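PDB 6FSG: flavodoxin from Bacillus cereus, which probably serves as a low-potential electron donor to several redox enzymes, carrying electrons on its bound flavin mononucleotide. Local coordinates for residues L64-D67 / F68-F71; Y98-A101 / V102-L105. All coordinates share one frame; numbering follows the deposited sequence.

Contact 1. Residues L64-D67 / F68-F71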
loop_
_atom_site.group_PDB
_atom_site.type_symbol
_atom_site.label_atom_id
_atom_site.label_comp_id
_atom_site.label_asym_id
_atom_site.label_seq_id
_atom_site.Cartn_x
_atom_site.Cartn_y
_atom_site.Cartn_z
ATOM N N LEU A 64 2.144 -1.118 12.976
ATOM C CA LEU A 64 2.878 -1.020 11.735
ATOM C C LEU A 64 4.224 -1.732 11.849
ATOM O O LEU A 64 4.775 -1.873 12.943
ATOM C CB LEU A 64 3.154 0.451 11.431
ATOM C CG LEU A 64 1.934 1.340 11.152
ATOM C CD1 LEU A 64 2.359 2.793 10.945
ATOM C CD2 LEU A 64 1.151 0.828 9.956
ATOM N N PRO A 65 4.792 -2.165 10.727
ATOM C CA PRO A 65 6.202 -2.571 10.743
ATOM C C PRO A 65 7.055 -1.482 11.381
ATOM O O PRO A 65 6.846 -0.292 11.143
ATOM C CB PRO A 65 6.540 -2.733 9.255
ATOM C CG PRO A 65 5.223 -2.994 8.587
ATOM C CD PRO A 65 4.233 -2.159 9.360
ATOM N N ASP A 66 8.060 -1.898 12.158
ATOM C CA ASP A 66 9.000 -0.945 12.740
ATOM C C ASP A 66 9.537 0.027 11.694
ATOM O O ASP A 66 9.681 1.224 11.967
ATOM C CB ASP A 66 10.173 -1.683 13.396
ATOM C CG ASP A 66 9.798 -2.366 14.700
ATOM O OD1 ASP A 66 8.716 -2.095 15.257
ATOM O OD2 ASP A 66 10.606 -3.186 15.172
ATOM N N ASP A 67 9.843 -0.467 10.491
ATOM C CA ASP A 67 10.481 0.377 9.488
ATOM C C ASP A 67 9.544 1.428 8.902
ATOM O O ASP A 67 10.037 2.352 8.246
ATOM C CB ASP A 67 11.075 -0.468 8.358
ATOM C CG ASP A 67 12.205 -1.365 8.825
ATOM O OD1 ASP A 67 12.917 -0.993 9.783
ATOM O OD2 ASP A 67 12.381 -2.447 8.224
ATOM N N PHE A 68 8.226 1.322 9.131
ATOM C CA PHE A 68 7.254 2.317 8.679
ATOM C C PHE A 68 7.043 3.454 9.686
ATOM O O PHE A 68 6.386 4.445 9.343
ATOM C CB PHE A 68 5.889 1.649 8.375
ATOM C CG PHE A 68 5.479 1.681 6.916
ATOM C CD1 PHE A 68 5.246 2.885 6.281
ATOM C CD2 PHE A 68 5.303 0.501 6.198
ATOM C CE1 PHE A 68 4.869 2.915 4.943
ATOM C CE2 PHE A 68 4.924 0.526 4.872
ATOM C CZ PHE A 68 4.696 1.728 4.244
ATOM N N LEU A 69 7.586 3.357 10.908
ATOM C CA LEU A 69 7.186 4.284 11.972
ATOM C C LEU A 69 7.620 5.726 11.685
ATOM O O LEU A 69 6.835 6.667 11.879
ATOM C CB LEU A 69 7.710 3.790 13.328
ATOM C CG LEU A 69 7.097 2.476 13.831
ATOM C CD1 LEU A 69 7.802 1.983 15.084
ATOM C CD2 LEU A 69 5.602 2.641 14.082
ATOM N N ASP A 70 8.861 5.934 11.235
ATOM C CA ASP A 70 9.300 7.298 10.951
ATOM C C ASP A 70 8.507 7.896 9.795
ATOM O O ASP A 70 8.090 9.056 9.854
ATOM C CB ASP A 70 10.796 7.351 10.645
ATOM C CG ASP A 70 11.660 7.091 11.867
ATOM O OD1 ASP A 70 11.154 7.173 13.011
ATOM O OD2 ASP A 70 12.866 6.828 11.673
ATOM N N PHE A 71 8.290 7.112 8.734
ATOM C CA PHE A 71 7.498 7.569 7.593
ATOM C C PHE A 71 6.087 7.947 8.027
ATOM O O PHE A 71 5.555 8.990 7.621
ATOM C CB PHE A 71 7.473 6.426 6.578
ATOM C CG PHE A 71 6.816 6.742 5.255
ATOM C CD1 PHE A 71 5.429 6.672 5.108
ATOM C CD2 PHE A 71 7.588 7.036 4.140
ATOM C CE1 PHE A 71 4.827 6.911 3.883
ATOM C CE2 PHE A 71 6.992 7.264 2.915
ATOM C CZ PHE A 71 5.606 7.215 2.788
HETATM O O HOH W 1 10.879 3.717 11.356
HETATM O O HOH W 2 10.116 5.032 8.097
#
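Leu69 lays its side chain back over Asp66 and toward Leu64, across the turn that begins at Pro65. Its CG stands beside the backbone N, anti to the carbonyl carbon (chi1 -66°), and this sets the branch against the preceding peptides. CB passes Asp66 O at 3.5 Å, and CG keeps close to the same oxygen. From there the two methyls part: CD1 runs alongside Asp66, coming to 3.9 Å from Asp66 CA, while CD2 reaches down to Leu64 CB at 4.2 Å. Leu69, itself exposed, thereby touches the buried Leu64. Two i to i+3 backbone bonds close the turn, Phe68 N to Pro65 O at 2.9 Å and the longer Leu69 N to Asp66 O. This stretch leads out of the loop after strand 51-55 into helix 69-74, part of the crossover to strand 84-91 in the flavodoxin-like alpha/beta fold. The next two backbone links are made by water. One molecule donates to Asp66 O and accepts from Asp70 N, and another joins Asp67 O to Phe71 N, so the opening turn is hydrated. Proline, with no N-H to place, suits the approach to such a turn, and the exposed carboxylates of Asp66 and Asp67 would be electrostatically welcome near the start of a helix. Phe68 faces inward instead. Its CB sits 4.3 Å from Leu64 CB, and its ring meets Pro65 edge-on, Pro65 CG lying 4.2 Å from Phe68 CD2. Elsewhere on the ring edge, Phe71 CD1 lies in its plane, 3.8 Å from Phe68 CE1, and both aromatic side chains pack on Ile6 of strand 2-7.

Contact 2. Residues Y98-A101 / V102-L105; sequences YGVA and VDIL. With FMN (flavin mononucleotide), chain B.
Ile104 turns CG1 to the side of its own backbone N (chi1 -68°), which lays the longer branch over the carbonyl of Val100. CG1 comes within 3.2 Å of Val100 O, CD1 follows along the same oxygen, and Ile104 CD1 ends 4.5 Å from Val100 CG2, a loose apolar touch between two beta-branched residues. In Val102, CG1 is anti to the backbone N and CG2 lies beside that N, which brings Val102 CG2 to 3.7 Å from Gly99 O. The carbonyls of Gly99, Val100 and Ala101 are also taken up by main-chain N-H groups. Ile104 N binds Val100 O at 2.8 Å and Leu105 N binds Ala101 O, both regular i to i+4 bonds. Earlier, Val102 N reaches Gly99 O by the more bent i to i+3 bond of a first turn. This is the start of helix 100-111, the connection of the right-handed beta-alpha-beta unit between strands 84-91 and 115-124, where the loop delivers its end to the flavin. Gly99 enters with positive phi (61°), a conformation easy for a residue without CB, and its N-H gives FMN O2 a nearly straight bond of 2.9 Å at the pyrimidine end of the ring system. Tyr98 comes close to the same oxygen, its CA standing 3.5 Å from FMN O2. Asp103 crosses Val100 obliquely, its OD2 3.5 Å from Val100 CA. That oxygen is engaged by a salt bridge to Lys122, which also donates to Tyr98 O, so one lysine ties the loop to the exposed side of the helix. On the inner side, small Ala101 packs on Leu64, its N bonded to Thr58 OG1, while Val102 and Leu105 lie against Val87 of strand 84-91.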
loop_
_atom_site.group_PDB
_atom_site.type_symbol
_atom_site.label_atom_id
_atom_site.label_comp_id
_atom_site.label_asym_id
_atom_site.label_seq_id
_atom_site.Cartn_x
_atom_site.Cartn_y
_atom_site.Cartn_z
ATOM N N TYR A 98 -6.071 -8.514 13.104
ATOM C CA TYR A 98 -5.705 -9.053 11.800
ATOM C C TYR A 98 -5.573 -7.948 10.763
ATOM O O TYR A 98 -6.540 -7.239 10.470
ATOM C CB TYR A 98 -6.799 -10.021 11.375
ATOM C CG TYR A 98 -6.662 -10.638 10.007
ATOM C CD1 TYR A 98 -5.841 -11.737 9.802
ATOM C CD2 TYR A 98 -7.387 -10.156 8.924
ATOM C CE1 TYR A 98 -5.739 -12.337 8.561
ATOM C CE2 TYR A 98 -7.284 -10.757 7.658
ATOM C CZ TYR A 98 -6.455 -11.845 7.493
ATOM O OH TYR A 98 -6.324 -12.467 6.270
ATOM N N GLY A 99 -4.382 -7.829 10.175
ATOM C CA GLY A 99 -4.148 -6.888 9.092
ATOM C C GLY A 99 -4.365 -5.435 9.440
ATOM O O GLY A 99 -4.557 -4.614 8.531
ATOM N N VAL A 100 -4.307 -5.076 10.729
ATOM C CA VAL A 100 -4.689 -3.719 11.099
ATOM C C VAL A 100 -3.678 -2.680 10.606
ATOM O O VAL A 100 -4.016 -1.500 10.536
ATOM C CB VAL A 100 -5.031 -3.544 12.594
ATOM C CG1 VAL A 100 -6.284 -4.358 12.977
ATOM C CG2 VAL A 100 -3.853 -3.873 13.495
ATOM N N ALA A 101 -2.453 -3.065 10.236
ATOM C CA ALA A 101 -1.570 -2.100 9.582
ATOM C C ALA A 101 -2.216 -1.507 8.332
ATOM O O ALA A 101 -1.997 -0.333 8.009
ATOM C CB ALA A 101 -0.249 -2.765 9.204
ATOM N N VAL A 102 -2.980 -2.318 7.593
ATOM C CA VAL A 102 -3.701 -1.821 6.422
ATOM C C VAL A 102 -4.691 -0.742 6.836
ATOM O O VAL A 102 -4.747 0.336 6.231
ATOM C CB VAL A 102 -4.385 -2.991 5.682
ATOM C CG1 VAL A 102 -5.321 -2.486 4.603
ATOM C CG2 VAL A 102 -3.324 -3.943 5.104
ATOM N N ASP A 103 -5.475 -1.011 7.882
ATOM C CA ASP A 103 -6.474 -0.060 8.359
ATOM C C ASP A 103 -5.830 1.215 8.901
ATOM O O ASP A 103 -6.359 2.317 8.694
ATOM C CB ASP A 103 -7.316 -0.758 9.424
ATOM C CG ASP A 103 -8.015 -1.990 8.888
ATOM O OD1 ASP A 103 -8.861 -1.835 7.980
ATOM O OD2 ASP A 103 -7.685 -3.098 9.352
ATOM N N ILE A 104 -4.681 1.090 9.579
ATOM C CA ILE A 104 -3.966 2.252 10.116
ATOM C C ILE A 104 -3.472 3.150 8.984
ATOM O O ILE A 104 -3.594 4.384 9.042
ATOM C CB ILE A 104 -2.798 1.787 11.013
ATOM C CG1 ILE A 104 -3.330 1.127 12.293
ATOM C CG2 ILE A 104 -1.859 2.956 11.344
ATOM C CD1 ILE A 104 -2.300 0.281 13.052
ATOM N N LEU A 105 -2.877 2.550 7.948
ATOM C CA LEU A 105 -2.373 3.352 6.835
ATOM C C LEU A 105 -3.513 4.004 6.057
ATOM O O LEU A 105 -3.397 5.164 5.637
ATOM C CB LEU A 105 -1.470 2.518 5.931
ATOM C CG LEU A 105 -0.138 2.122 6.576
ATOM C CD1 LEU A 105 0.666 1.223 5.662
ATOM C CD2 LEU A 105 0.687 3.338 6.984
HETATM N N1 FMN B . -0.347 -10.352 11.561
HETATM C C2 FMN B . -1.553 -9.766 11.798
HETATM O O2 FMN B . -2.381 -9.848 10.896
HETATM N N3 FMN B . -1.772 -9.074 12.983
HETATM C C4 FMN B . -0.778 -8.910 13.932
HETATM O O4 FMN B . -1.044 -8.261 14.969
HETATM C C4A FMN B . 0.474 -9.514 13.662
HETATM N N5 FMN B . 1.552 -9.430 14.529
HETATM C C5A FMN B . 2.767 -10.032 14.222
HETATM C C6 FMN B . 3.840 -9.991 15.122
HETATM C C7 FMN B . 5.047 -10.640 14.845
HETATM C C7M FMN B . 6.197 -10.566 15.827
HETATM C C8 FMN B . 5.140 -11.380 13.659
HETATM C C8M FMN B . 6.390 -12.126 13.293
HETATM C C9 FMN B . 4.061 -11.459 12.784
HETATM C C9A FMN B . 2.879 -10.792 13.057
HETATM N N10 FMN B . 1.842 -10.854 12.150
HETATM C C10 FMN B . 0.654 -10.238 12.475
HETATM C "C1'" FMN B . 1.923 -11.697 10.895
HETATM C "C2'" FMN B . 2.609 -11.095 9.676
HETATM O "O2'" FMN B . 2.022 -9.865 9.335
HETATM C "C3'" FMN B . 2.441 -12.109 8.534
HETATM O "O3'" FMN B . 3.339 -13.166 8.755
HETATM C "C4'" FMN B . 2.703 -11.568 7.122
HETATM O "O4'" FMN B . 2.523 -12.590 6.142
HETATM C "C5'" FMN B . 4.110 -11.011 6.966
HETATM O "O5'" FMN B . 4.147 -10.381 5.699
HETATM P P FMN B . 5.559 -10.325 4.997
HETATM O O1P FMN B . 5.436 -9.355 3.856
HETATM O O2P FMN B . 5.864 -11.689 4.467
HETATM O O3P FMN B . 6.567 -9.894 6.031
#

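Contact 1 precedes contact 2 along the chain, and their centres lie about 12 Å apart. Strand 84-91 runs between them in sequence: helix 69-74 leads into it, and helix 100-111 follows it. Each contact marks the entry to one of these helices in the parallel five-stranded sheet fold. They meet directly through Leu64, whose CD2 packs 3.8 Å from Leu105 CG and 3.9 Å from Ile104 CG2. The turn at 64-67 therefore rests on the start of helix 100-111. Contact 2 holds the flavin directly, whereas in contact 1 the side chain of Pro65 stays about 7 Å from it, so contact 1 lies just beyond the cofactor, packed against the helix start that contact 2 forms.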